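Long-range contacts in endoglucanase E-5 (Thermobifida fusca, PDB 2CKS), which hydrolyses internal beta-1,4-glucosidic linkages of cellulose, lichenin and cereal beta-glucans, the present chain being its family 5 catalytic domain: residues A[97-101]-A[114-119]; A[108-112]-A[151-155]; A[139-145]-A[170-176]; A[156-160]-A[194-199]; A[177-181]-A[213-218]. All coordinates share one frame; numbering follows the deposited sequence. Where two conformers were deposited one is given.

Overall arrangement
The chain folds as a beta/alpha barrel of eight parallel strands, and the five contacts follow it round from strand 95-101 to helix 212-224. Contact 3 is at the active site: it holds E139, the probable proton donor, whose side chain lies about 4 Å from that of E231, the probable nucleophile, and about 3 Å from a bound zinc. Contact 2 touches contacts 1, 3 and 4; its centre is about 10 Å from that of contact 1 and about 12 Å from those of contacts 3 and 4, and it shares helix 145-162 with contact 4. Contact 5 adjoins contact 3 through loop 177-181, where S181 OG probably bonds to G174 O. Contact 4 lies away from the active site.

Contact 1 (A[97-101]-A[114-119]); sequences IVDWH and RAKTFF
W100 and A115 are the residues whose CA atoms come nearest, 7.5 Å, between strand 97-101 and helix 114-119, whose short axes run nearly antiparallel at 159° and come within 10.9 Å. W100 has the largest surface buried by the helix. Its CG is anti to the backbone N (chi1 -172°), which carries the ring out from the strand and lays it against the start of the helix. There A115 CA sits over one face of the six-membered ring, a CH-pi contact 3.8 Å from the centroid, and A115 CB lies over the same ring system toward its rim, 3.6 Å from W100 CE2. The far end of the indole reaches R114, with W100 CZ2 3.7 Å from R114 CB. Beside it, F118 is turned only 30° from the indole but slid so far along that the two rings barely overlap; the closest atoms are W100 CE3 and F118 CD2, 3.4 Å apart. F119 comes in beside the root of the indole, the edge of its ring meeting W100 CB, with CZ at 3.6 Å. V98 closes the row: its CG1 touches the edge of the F118 ring at CE2, 3.7 Å away. With an alanine in place of W100, A115 would probably lose the aromatic face it rests on and F118 and F119 a neighbour, opening a gap between strand and helix. These are the first two elements of the beta-alpha-beta unit 95-101, 112-126, 132-135; Y71 meets the indole edge-to-face, while Y151 of helix 145-162 touches both W100 and A115.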
# COMPACT_ATOMS: atom_id res chain seq x y z
N ILE A 97 -1.85 -2.28 5.98
CA ILE A 97 -1.02 -3.01 5.04
C ILE A 97 0.40 -2.97 5.55
O ILE A 97 0.95 -1.89 5.76
CB ILE A 97 -1.07 -2.39 3.65
CG1 ILE A 97 -2.51 -2.37 3.14
CG2 ILE A 97 -0.13 -3.14 2.71
CD1 ILE A 97 -2.69 -1.66 1.84
N VAL A 98 1.00 -4.14 5.74
CA VAL A 98 2.40 -4.24 6.12
C VAL A 98 3.20 -4.32 4.84
O VAL A 98 3.13 -5.32 4.12
CB VAL A 98 2.64 -5.47 6.99
CG1 VAL A 98 4.12 -5.61 7.36
CG2 VAL A 98 1.75 -5.40 8.24
N ASP A 99 3.93 -3.25 4.55
CA ASP A 99 4.61 -3.07 3.27
C ASP A 99 6.11 -3.32 3.40
O ASP A 99 6.86 -2.51 3.95
CB ASP A 99 4.31 -1.68 2.71
CG ASP A 99 5.23 -1.28 1.59
OD1 ASP A 99 5.44 -0.06 1.44
OD2 ASP A 99 5.77 -2.09 0.81
N TRP A 100 6.53 -4.47 2.88
CA TRP A 100 7.93 -4.83 2.70
C TRP A 100 8.44 -4.03 1.50
O TRP A 100 8.30 -4.44 0.35
CB TRP A 100 7.99 -6.34 2.47
CG TRP A 100 9.36 -6.91 2.45
CD1 TRP A 100 10.05 -7.34 1.36
CD2 TRP A 100 10.21 -7.12 3.57
NE1 TRP A 100 11.28 -7.82 1.73
CE2 TRP A 100 11.41 -7.68 3.09
CE3 TRP A 100 10.09 -6.88 4.94
CZ2 TRP A 100 12.46 -8.01 3.93
CZ3 TRP A 100 11.12 -7.21 5.77
CH2 TRP A 100 12.30 -7.77 5.27
N HIS A 101 9.03 -2.88 1.79
CA HIS A 101 9.19 -1.82 0.80
C HIS A 101 10.50 -1.92 0.05
O HIS A 101 11.38 -1.07 0.18
CB HIS A 101 9.01 -0.44 1.45
CG HIS A 101 8.70 0.64 0.47
ND1 HIS A 101 7.42 0.95 0.09
CD2 HIS A 101 9.52 1.50 -0.19
CE1 HIS A 101 7.45 1.96 -0.77
NE2 HIS A 101 8.71 2.31 -0.95
N ARG A 114 15.46 -12.30 4.56
CA ARG A 114 14.95 -11.32 5.53
C ARG A 114 13.43 -11.30 5.57
O ARG A 114 12.85 -11.19 6.64
CB ARG A 114 15.42 -9.91 5.18
CG ARG A 114 16.78 -9.56 5.69
CD ARG A 114 17.17 -8.14 5.33
NE ARG A 114 17.62 -8.08 3.94
CZ ARG A 114 18.88 -8.21 3.56
NH1 ARG A 114 19.83 -8.41 4.46
NH2 ARG A 114 19.18 -8.15 2.27
N ALA A 115 12.81 -11.37 4.40
CA ALA A 115 11.35 -11.28 4.29
C ALA A 115 10.69 -12.45 5.01
O ALA A 115 9.70 -12.27 5.71
CB ALA A 115 10.92 -11.24 2.84
N LYS A 116 11.27 -13.63 4.86
CA LYS A 116 10.73 -14.81 5.53
C LYS A 116 10.82 -14.64 7.04
O LYS A 116 9.89 -14.96 7.76
CB LYS A 116 11.47 -16.08 5.12
CG LYS A 116 11.21 -16.52 3.70
CD LYS A 116 11.91 -17.86 3.46
CE LYS A 116 11.62 -18.41 2.09
NZ LYS A 116 12.30 -19.74 1.91
N THR A 117 11.94 -14.12 7.53
CA THR A 117 12.11 -13.90 8.96
C THR A 117 11.13 -12.87 9.50
O THR A 117 10.47 -13.09 10.51
CB THR A 117 13.55 -13.46 9.24
OG1 THR A 117 14.42 -14.54 8.90
CG2 THR A 117 13.80 -13.21 10.72
N PHE A 118 11.01 -11.75 8.80
CA PHE A 118 10.14 -10.67 9.23
C PHE A 118 8.68 -11.10 9.18
O PHE A 118 7.96 -10.94 10.16
CB PHE A 118 10.37 -9.42 8.36
CG PHE A 118 9.37 -8.32 8.58
CD1 PHE A 118 9.44 -7.49 9.69
CD2 PHE A 118 8.35 -8.09 7.66
CE1 PHE A 118 8.50 -6.48 9.87
CE2 PHE A 118 7.43 -7.09 7.84
CZ PHE A 118 7.51 -6.29 8.92
N PHE A 119 8.24 -11.63 8.05
CA PHE A 119 6.83 -12.00 7.89
C PHE A 119 6.43 -13.17 8.79
O PHE A 119 5.31 -13.20 9.27
CB PHE A 119 6.49 -12.27 6.42
CG PHE A 119 6.25 -11.02 5.62
CD1 PHE A 119 5.19 -10.18 5.92
CD2 PHE A 119 7.09 -10.66 4.57
CE1 PHE A 119 4.97 -9.02 5.20
CE2 PHE A 119 6.87 -9.51 3.84
CZ PHE A 119 5.81 -8.69 4.16

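Contact 2 (A[108-112]-A[151-155]); sequences PHYNL and YAEEV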
# COMPACT_ATOMS: atom_id res chain seq x y z
N PRO A 108 13.06 -8.85 -5.85
CA PRO A 108 12.59 -9.17 -4.49
C PRO A 108 13.40 -10.29 -3.85
O PRO A 108 13.53 -10.33 -2.63
CB PRO A 108 11.13 -9.60 -4.69
CG PRO A 108 10.74 -9.13 -6.02
CD PRO A 108 11.99 -9.00 -6.85
N HIS A 109 13.96 -11.20 -4.64
CA HIS A 109 14.73 -12.29 -4.07
C HIS A 109 15.96 -11.81 -3.27
O HIS A 109 16.42 -12.50 -2.36
CB HIS A 109 15.16 -13.30 -5.14
CG HIS A 109 15.35 -14.68 -4.60
ND1 HIS A 109 16.39 -15.01 -3.75
CD2 HIS A 109 14.65 -15.82 -4.80
CE1 HIS A 109 16.31 -16.29 -3.44
NE2 HIS A 109 15.26 -16.80 -4.06
N TYR A 110 16.49 -10.64 -3.61
CA TYR A 110 17.59 -10.04 -2.84
C TYR A 110 17.28 -9.97 -1.34
O TYR A 110 18.18 -10.07 -0.50
CB TYR A 110 17.88 -8.64 -3.37
CG TYR A 110 19.10 -8.00 -2.78
CD1 TYR A 110 20.35 -8.19 -3.35
CD2 TYR A 110 19.01 -7.20 -1.64
CE1 TYR A 110 21.48 -7.61 -2.81
CE2 TYR A 110 20.14 -6.62 -1.09
CZ TYR A 110 21.37 -6.82 -1.68
OH TYR A 110 22.50 -6.25 -1.12
N ASN A 111 16.00 -9.80 -1.00
CA ASN A 111 15.56 -9.65 0.38
C ASN A 111 14.69 -10.81 0.88
O ASN A 111 14.02 -10.68 1.89
CB ASN A 111 14.80 -8.33 0.52
CG ASN A 111 15.73 -7.14 0.51
OD1 ASN A 111 16.63 -7.06 1.34
ND2 ASN A 111 15.56 -6.25 -0.46
N LEU A 112 14.73 -11.94 0.18
CA LEU A 112 13.85 -13.07 0.51
C LEU A 112 14.10 -13.65 1.90
O LEU A 112 13.16 -13.89 2.65
CB LEU A 112 14.01 -14.19 -0.53
CG LEU A 112 13.24 -15.48 -0.20
CD1 LEU A 112 11.75 -15.21 -0.13
CD2 LEU A 112 13.54 -16.56 -1.20
N TYR A 151 9.02 -15.84 -6.44
CA TYR A 151 9.31 -15.19 -5.17
C TYR A 151 8.08 -15.26 -4.28
O TYR A 151 8.17 -15.62 -3.11
CB TYR A 151 9.72 -13.72 -5.37
CG TYR A 151 9.67 -12.90 -4.10
CD1 TYR A 151 10.71 -12.94 -3.17
CD2 TYR A 151 8.57 -12.09 -3.82
CE1 TYR A 151 10.65 -12.18 -2.00
CE2 TYR A 151 8.51 -11.36 -2.65
CZ TYR A 151 9.54 -11.40 -1.75
OH TYR A 151 9.44 -10.64 -0.60
N ALA A 152 6.92 -14.91 -4.84
CA ALA A 152 5.67 -14.88 -4.10
C ALA A 152 5.37 -16.27 -3.54
O ALA A 152 4.95 -16.42 -2.40
CB ALA A 152 4.52 -14.39 -4.99
N GLU A 153 5.65 -17.29 -4.34
CA GLU A 153 5.36 -18.66 -3.95
C GLU A 153 6.33 -19.20 -2.89
O GLU A 153 6.05 -20.20 -2.23
CB GLU A 153 5.28 -19.53 -5.21
CG GLU A 153 4.04 -19.17 -6.03
CD GLU A 153 3.94 -19.80 -7.40
OE1 GLU A 153 2.88 -19.60 -8.04
OE2 GLU A 153 4.89 -20.49 -7.84
N GLU A 154 7.46 -18.51 -2.69
CA GLU A 154 8.39 -18.79 -1.58
C GLU A 154 7.95 -18.12 -0.27
O GLU A 154 8.12 -18.69 0.80
CB GLU A 154 9.82 -18.35 -1.95
CG GLU A 154 10.44 -19.15 -3.09
CD GLU A 154 11.77 -18.62 -3.59
OE1 GLU A 154 11.81 -17.61 -4.31
OE2 GLU A 154 12.79 -19.22 -3.26
N VAL A 155 7.38 -16.91 -0.34
CA VAL A 155 7.04 -16.15 0.86
C VAL A 155 5.63 -16.47 1.36
O VAL A 155 5.40 -16.54 2.56
CB VAL A 155 7.15 -14.63 0.61
CG1 VAL A 155 6.74 -13.83 1.84
CG2 VAL A 155 8.56 -14.28 0.23
O HOH W 1 11.91 -9.39 -0.64
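The hydroxyl of Y151 is gripped by two groups: a water donates to Y151 OH at 2.8 Å, and the main-chain O of I136 is hydrogen-bonded to it as well. The same water donates its other hydrogen to P108 O, 2.7 Å away, so it ties the 3-10 turn 108-110 to helix 145-162. In this beta/alpha barrel the turn belongs to the loop that leaves strand 95-101 and leads into helix 112-126, and the contact joins it to the next helix round the barrel. P108 rests on the tyrosine ring as a CH-pi contact: its CB stands 3.5 Å from the ring centroid and only 3° off the normal. V155 CG2 covers the opposite face nearer the rim, so the ring is sandwiched. A phenylalanine in place of Y151 would keep that sandwich but would probably leave the water and I136 O each without the hydroxyl they bond. Further along, L112 slides past Y151, with CD1 3.7 Å from the ring's CE1. The side chains of E154 and H109 cross at about a right angle, with carboxylate and ring planes 44° apart, and E154 OE1 comes to 3.4 Å from H109 CD2. L112 CD2 also lies over one face of the H109 ring. The closest carbon-carbon approach across the contact is L112 CD1 to V155 CG2, at 3.3 Å, closer than two methyl carbons normally pack.

Contact 3 (A[139-145]-A[170-176]); sequences EPNGVSW and VGTRGWS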
# COMPACT_ATOMS: atom_id res chain seq x y z
N GLU A 139 7.79 -2.75 -4.92
CA GLU A 139 8.03 -2.37 -6.32
C GLU A 139 9.14 -3.19 -6.98
O GLU A 139 10.25 -2.71 -7.15
CB GLU A 139 8.32 -0.86 -6.42
CG GLU A 139 7.06 -0.01 -6.34
CD GLU A 139 7.26 1.44 -6.77
OE1 GLU A 139 8.42 1.85 -6.98
OE2 GLU A 139 6.23 2.17 -6.90
N PRO A 140 8.81 -4.42 -7.38
CA PRO A 140 9.76 -5.22 -8.17
C PRO A 140 10.14 -4.45 -9.42
O PRO A 140 9.29 -3.81 -10.02
CB PRO A 140 8.95 -6.47 -8.55
CG PRO A 140 7.86 -6.56 -7.51
CD PRO A 140 7.54 -5.13 -7.18
N ASN A 141 11.41 -4.47 -9.80
CA ASN A 141 11.83 -3.89 -11.06
C ASN A 141 13.07 -4.58 -11.59
O ASN A 141 13.89 -5.10 -10.83
CB ASN A 141 12.02 -2.36 -10.91
CG ASN A 141 13.04 -1.99 -9.86
OD1 ASN A 141 14.22 -1.77 -10.18
ND2 ASN A 141 12.60 -1.88 -8.60
N GLY A 142 13.17 -4.62 -12.92
CA GLY A 142 14.27 -5.26 -13.60
C GLY A 142 14.16 -6.78 -13.63
O GLY A 142 15.13 -7.45 -14.00
N VAL A 143 13.00 -7.31 -13.26
CA VAL A 143 12.78 -8.75 -13.18
C VAL A 143 11.53 -9.18 -13.96
O VAL A 143 10.58 -8.41 -14.15
CB VAL A 143 12.68 -9.26 -11.70
CG1 VAL A 143 14.01 -9.09 -10.98
CG2 VAL A 143 11.55 -8.55 -10.95
N SER A 144 11.54 -10.43 -14.40
CA SER A 144 10.43 -11.00 -15.14
C SER A 144 9.25 -11.26 -14.21
O SER A 144 9.43 -11.41 -12.99
CB SER A 144 10.83 -12.32 -15.78
OG SER A 144 11.09 -13.30 -14.80
N TRP A 145 8.07 -11.35 -14.79
CA TRP A 145 6.89 -11.76 -14.04
C TRP A 145 7.07 -13.16 -13.44
O TRP A 145 6.72 -13.38 -12.28
CB TRP A 145 5.60 -11.68 -14.86
CG TRP A 145 4.48 -12.30 -14.10
CD1 TRP A 145 3.80 -13.42 -14.41
CD2 TRP A 145 3.97 -11.87 -12.83
NE1 TRP A 145 2.89 -13.72 -13.43
CE2 TRP A 145 2.97 -12.78 -12.45
CE3 TRP A 145 4.26 -10.80 -11.97
CZ2 TRP A 145 2.26 -12.66 -11.25
CZ3 TRP A 145 3.56 -10.68 -10.79
CH2 TRP A 145 2.57 -11.60 -10.44
N VAL A 170 0.60 -8.82 -3.90
CA VAL A 170 1.82 -9.18 -4.60
C VAL A 170 2.19 -8.08 -5.58
O VAL A 170 1.38 -7.68 -6.42
CB VAL A 170 1.63 -10.49 -5.37
CG1 VAL A 170 2.89 -10.85 -6.16
CG2 VAL A 170 1.25 -11.61 -4.40
N GLY A 171 3.42 -7.59 -5.48
CA GLY A 171 3.93 -6.57 -6.38
C GLY A 171 4.00 -7.08 -7.81
O GLY A 171 4.01 -8.28 -8.03
N THR A 172 4.02 -6.16 -8.76
CA THR A 172 4.02 -6.52 -10.17
C THR A 172 5.20 -5.91 -10.92
O THR A 172 5.96 -5.10 -10.37
CB THR A 172 2.65 -6.16 -10.83
OG1 THR A 172 2.35 -4.77 -10.68
CG2 THR A 172 1.51 -6.89 -10.13
N ARG A 173 5.37 -6.32 -12.16
CA ARG A 173 6.53 -5.90 -12.95
C ARG A 173 6.61 -4.40 -13.12
O ARG A 173 5.60 -3.72 -13.24
CB ARG A 173 6.44 -6.51 -14.34
CG ARG A 173 6.87 -7.92 -14.45
CD ARG A 173 7.01 -8.33 -15.92
NE ARG A 173 8.22 -7.79 -16.54
CZ ARG A 173 8.41 -7.66 -17.86
NH1 ARG A 173 7.48 -8.04 -18.73
NH2 ARG A 173 9.55 -7.16 -18.31
N GLY A 174 7.83 -3.87 -13.15
CA GLY A 174 8.05 -2.49 -13.53
C GLY A 174 7.54 -1.50 -12.52
O GLY A 174 6.69 -0.66 -12.82
N TRP A 175 8.08 -1.60 -11.31
CA TRP A 175 7.65 -0.77 -10.19
C TRP A 175 6.15 -0.90 -9.94
O TRP A 175 5.44 0.08 -9.71
CB TRP A 175 8.06 0.69 -10.39
CG TRP A 175 9.53 0.85 -10.48
CD1 TRP A 175 10.40 1.04 -9.46
CD2 TRP A 175 10.31 0.82 -11.68
NE1 TRP A 175 11.68 1.15 -9.95
CE2 TRP A 175 11.66 1.02 -11.31
CE3 TRP A 175 10.01 0.68 -13.03
CZ2 TRP A 175 12.69 1.06 -12.24
CZ3 TRP A 175 11.04 0.72 -13.96
CH2 TRP A 175 12.37 0.91 -13.56
N SER A 176 5.69 -2.14 -9.95
CA SER A 176 4.28 -2.46 -9.74
C SER A 176 3.37 -1.65 -10.67
O SER A 176 2.34 -1.13 -10.26
CB SER A 176 3.91 -2.30 -8.26
OG SER A 176 4.42 -3.40 -7.53
O HOH W 2 10.17 -5.89 -13.27
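W175, W145 and R173 give up the most surface here. The indole of W175 is overlaid by N141: CB of the asparagine stands over the five-membered ring, a CH-pi contact 3.6 Å from the centroid, and its amide lies stacked on the ring with the two planes only 7° apart. N141 ND2 donates to E139 O at 2.9 Å, nearly in the amide plane, and is also hydrogen-bonded to L103 O, which fixes the rotation of the amide. In the conformer given, E139 OE1 lies at the edge of the same indole, near W175 CD1, while E139 OE2 is hydrogen-bonded to H204 ND1. The backbone of W175 is tied too, its N donating to P140 O at 2.8 Å. At the other end R173 CD lies 3.4 Å from W145 N; beyond it the bend at chi3 (75°) directs NE to a weak hydrogen bond with V143 O. Its guanidinium then forms a salt bridge with E188. W145 turns its ring edge to G171 O, 3.7 Å from CZ3, while its NE1 is hydrogen-bonded to N192 O. V143 O also accepts from a water that G174 N donates to. E139, probably the acid/base, follows strand 132-135, and with E231 it binds zinc here; a proton donor at the C-terminal end of the fourth strand is characteristic of the family 5 beta/alpha barrel.

Contact 4 (A[156-160]-A[194-199]); sequences IPVIR and VNASNI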
# COMPACT_ATOMS: atom_id res chain seq x y z
N ILE A 156 4.70 -16.66 0.44
CA ILE A 156 3.29 -16.88 0.81
C ILE A 156 3.11 -18.02 1.82
O ILE A 156 2.41 -17.83 2.80
CB ILE A 156 2.39 -17.03 -0.45
CG1 ILE A 156 2.20 -15.66 -1.11
CG2 ILE A 156 1.01 -17.61 -0.10
CD1 ILE A 156 1.68 -15.73 -2.52
N PRO A 157 3.72 -19.19 1.60
CA PRO A 157 3.57 -20.29 2.57
C PRO A 157 4.10 -19.98 3.96
O PRO A 157 3.58 -20.53 4.92
CB PRO A 157 4.37 -21.43 1.93
CG PRO A 157 4.55 -21.08 0.55
CD PRO A 157 4.51 -19.60 0.43
N VAL A 158 5.12 -19.14 4.08
CA VAL A 158 5.64 -18.74 5.38
C VAL A 158 4.56 -17.98 6.15
O VAL A 158 4.32 -18.23 7.32
CB VAL A 158 6.91 -17.87 5.25
CG1 VAL A 158 7.34 -17.33 6.60
CG2 VAL A 158 8.03 -18.68 4.59
N ILE A 159 3.88 -17.06 5.47
CA ILE A 159 2.77 -16.33 6.08
C ILE A 159 1.57 -17.23 6.37
O ILE A 159 1.03 -17.20 7.47
CB ILE A 159 2.36 -15.15 5.18
CG1 ILE A 159 3.48 -14.11 5.14
CG2 ILE A 159 1.07 -14.51 5.67
CD1 ILE A 159 3.35 -13.11 4.05
N ARG A 160 1.19 -18.04 5.39
CA ARG A 160 -0.05 -18.82 5.45
C ARG A 160 0.04 -19.94 6.48
O ARG A 160 -0.98 -20.38 7.02
CB ARG A 160 -0.41 -19.37 4.07
CG ARG A 160 -0.84 -18.28 3.07
CD ARG A 160 -2.27 -17.87 3.28
NE ARG A 160 -2.65 -16.59 2.66
CZ ARG A 160 -3.09 -16.44 1.42
NH1 ARG A 160 -3.14 -17.46 0.57
NH2 ARG A 160 -3.45 -15.24 1.01
N VAL A 194 -0.15 -16.13 -9.62
CA VAL A 194 0.36 -16.72 -8.39
C VAL A 194 -0.60 -17.85 -7.98
O VAL A 194 -1.81 -17.65 -8.00
CB VAL A 194 0.49 -15.65 -7.29
CG1 VAL A 194 0.81 -16.29 -5.94
CG2 VAL A 194 1.55 -14.64 -7.66
N ASN A 195 -0.04 -19.01 -7.66
CA ASN A 195 -0.80 -20.22 -7.33
C ASN A 195 -1.21 -20.20 -5.85
O ASN A 195 -0.77 -21.00 -5.05
CB ASN A 195 0.02 -21.48 -7.66
CG ASN A 195 -0.79 -22.78 -7.58
OD1 ASN A 195 -1.80 -22.95 -8.28
ND2 ASN A 195 -0.34 -23.71 -6.75
N ALA A 196 -2.02 -19.21 -5.52
CA ALA A 196 -2.61 -19.07 -4.20
C ALA A 196 -3.84 -18.22 -4.40
O ALA A 196 -3.97 -17.51 -5.40
CB ALA A 196 -1.66 -18.39 -3.24
N SER A 197 -4.75 -18.32 -3.45
CA SER A 197 -5.93 -17.49 -3.46
C SER A 197 -5.92 -16.55 -2.26
O SER A 197 -4.98 -16.54 -1.46
CB SER A 197 -7.17 -18.36 -3.49
OG SER A 197 -7.17 -19.08 -4.71
N ASN A 198 -6.94 -15.72 -2.17
CA ASN A 198 -6.93 -14.60 -1.28
C ASN A 198 -5.72 -13.71 -1.54
O ASN A 198 -5.10 -13.20 -0.62
CB ASN A 198 -7.00 -15.08 0.17
CG ASN A 198 -7.81 -14.18 1.02
OD1 ASN A 198 -8.64 -13.43 0.53
ND2 ASN A 198 -7.57 -14.24 2.32
N ILE A 199 -5.40 -13.54 -2.83
CA ILE A 199 -4.28 -12.73 -3.31
C ILE A 199 -4.83 -11.51 -4.05
O ILE A 199 -5.86 -11.61 -4.72
CB ILE A 199 -3.41 -13.57 -4.29
CG1 ILE A 199 -2.76 -14.77 -3.58
CG2 ILE A 199 -2.34 -12.72 -4.99
CD1 ILE A 199 -1.81 -14.41 -2.46
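In the beta/alpha barrel this contact fastens helix 145-162 to the loop that leads into strand 199-206, on the outside of the barrel and away from the active site. R160 carries the polar half. Its side chain bends at chi2 (-79°), which turns the guanidinium toward the loop backbone. NH1 donates to S197 O at 2.9 Å, with the oxygen 19° out of the guanidinium plane, and NH2 reaches the same carbonyl more weakly, so S197 O is held from both nitrogens. NH2 also makes a weak bond to N198 O at 3.1 Å, at the guanidinium edge and in its plane, and a further bond to S166 O. One turn earlier on the helix, I156 supplies the apolar half: its CD1 meets V194 CG1 tip to tip at 3.6 Å and, in the conformer given, I199 CD1 likewise, while I156 CG2 lies 4.2 Å from A196 CB. A benzamidine, probably from the crystallisation liquor, lies about 3 Å from the side chain of S197. The positive charge of R160 is probably met by the negative ends of carbonyl dipoles; those of S197 and N198 join the loop to the helix, and that of S166 lies just before strand 168-170.

Contact 5 (A[177-181]-A[213-218]); sequences SLGVS and NYLNAL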
# COMPACT_ATOMS: atom_id res chain seq x y z
N SER A 177 3.75 -1.60 -11.94
CA SER A 177 2.93 -0.96 -12.96
C SER A 177 2.15 -1.98 -13.80
O SER A 177 1.74 -1.67 -14.91
CB SER A 177 3.80 -0.10 -13.87
OG SER A 177 4.71 -0.90 -14.60
N LEU A 178 1.94 -3.17 -13.25
CA LEU A 178 1.33 -4.28 -13.98
C LEU A 178 2.09 -4.56 -15.27
O LEU A 178 1.52 -5.04 -16.26
CB LEU A 178 -0.16 -4.02 -14.25
CG LEU A 178 -1.07 -3.92 -13.01
CD1 LEU A 178 -2.37 -3.23 -13.37
CD2 LEU A 178 -1.34 -5.28 -12.41
N GLY A 179 3.39 -4.28 -15.26
CA GLY A 179 4.24 -4.47 -16.43
C GLY A 179 4.27 -3.31 -17.41
O GLY A 179 5.08 -3.34 -18.32
N VAL A 180 3.41 -2.30 -17.25
CA VAL A 180 3.28 -1.25 -18.26
C VAL A 180 4.60 -0.50 -18.51
O VAL A 180 4.96 -0.22 -19.66
CB VAL A 180 2.16 -0.25 -17.90
CG1 VAL A 180 2.12 0.93 -18.88
CG2 VAL A 180 0.81 -0.94 -17.86
N SER A 181 5.33 -0.21 -17.44
CA SER A 181 6.57 0.56 -17.54
C SER A 181 7.71 -0.24 -18.19
O SER A 181 8.72 0.35 -18.60
CB SER A 181 7.00 1.05 -16.17
OG SER A 181 7.62 0.01 -15.43
N ASN A 213 -2.52 5.00 -21.02
CA ASN A 213 -2.03 3.62 -21.08
C ASN A 213 -1.94 2.96 -19.70
O ASN A 213 -2.11 1.75 -19.59
CB ASN A 213 -0.72 3.48 -21.89
CG ASN A 213 0.48 4.19 -21.25
OD1 ASN A 213 1.60 3.69 -21.32
ND2 ASN A 213 0.26 5.37 -20.68
N TYR A 214 -1.68 3.75 -18.66
CA TYR A 214 -1.68 3.23 -17.29
C TYR A 214 -3.11 3.05 -16.77
O TYR A 214 -3.43 2.04 -16.15
CB TYR A 214 -0.87 4.15 -16.37
CG TYR A 214 0.62 4.00 -16.55
CD1 TYR A 214 1.40 3.32 -15.63
CD2 TYR A 214 1.26 4.56 -17.65
CE1 TYR A 214 2.78 3.19 -15.80
CE2 TYR A 214 2.63 4.44 -17.83
CZ TYR A 214 3.38 3.75 -16.91
OH TYR A 214 4.74 3.64 -17.10
N LEU A 215 -3.97 4.03 -17.04
CA LEU A 215 -5.38 3.95 -16.66
C LEU A 215 -6.06 2.75 -17.33
O LEU A 215 -6.78 2.00 -16.68
CB LEU A 215 -6.10 5.26 -17.03
CG LEU A 215 -7.57 5.41 -16.62
CD1 LEU A 215 -7.68 5.58 -15.12
CD2 LEU A 215 -8.20 6.60 -17.34
N ASN A 216 -5.80 2.56 -18.61
CA ASN A 216 -6.32 1.41 -19.34
C ASN A 216 -5.87 0.07 -18.76
O ASN A 216 -6.67 -0.87 -18.65
CB ASN A 216 -5.94 1.48 -20.83
CG ASN A 216 -6.71 2.57 -21.59
OD1 ASN A 216 -7.72 3.06 -21.13
ND2 ASN A 216 -6.21 2.94 -22.76
N ALA A 217 -4.60 -0.02 -18.37
CA ALA A 217 -4.06 -1.24 -17.79
C ALA A 217 -4.72 -1.57 -16.46
O ALA A 217 -4.95 -2.73 -16.16
CB ALA A 217 -2.55 -1.13 -17.61
N LEU A 218 -5.03 -0.55 -15.67
CA LEU A 218 -5.73 -0.76 -14.41
C LEU A 218 -7.15 -1.30 -14.64
O LEU A 218 -7.58 -2.23 -13.96
CB LEU A 218 -5.76 0.54 -13.60
CG LEU A 218 -6.46 0.49 -12.25
CD1 LEU A 218 -5.85 -0.58 -11.36
CD2 LEU A 218 -6.36 1.85 -11.60
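V180 CG1 is anti to its own nitrogen (chi1 174°) and Y214 CG is anti to its carbonyl carbon (chi1 -76°), and these two settings bring the valine methyl over the tyrosine ring. The residues belong to a type I' beta turn, S177 to V180, and to helix 212-224 of the beta/alpha barrel. CG1 stands 3.6 Å from the ring centroid and 11° off the normal, a CH-pi contact over the middle of the face; H210 also stacks on this tyrosine. The remaining branch of V180 fits closely against the helix: CG2 presses on A217 CB at 3.4 Å, tighter than usual. S177 CB approaches Y214 CE1 obliquely, 3.9 Å away. L178 reaches further along the helix, its CD1 3.8 Å from A217 O, and F203 of strand 199-206 packs against both L178 and Y214. The turn is closed by V180 N donating to S177 O. The hydroxyl of S177 is bonded to G174 O, which links the turn to the short, weakly bonded helical turn about 173-176, and it also steadies the residue that follows: S181 N donates to S177 OG at 3.0 Å in a nearly straight bond.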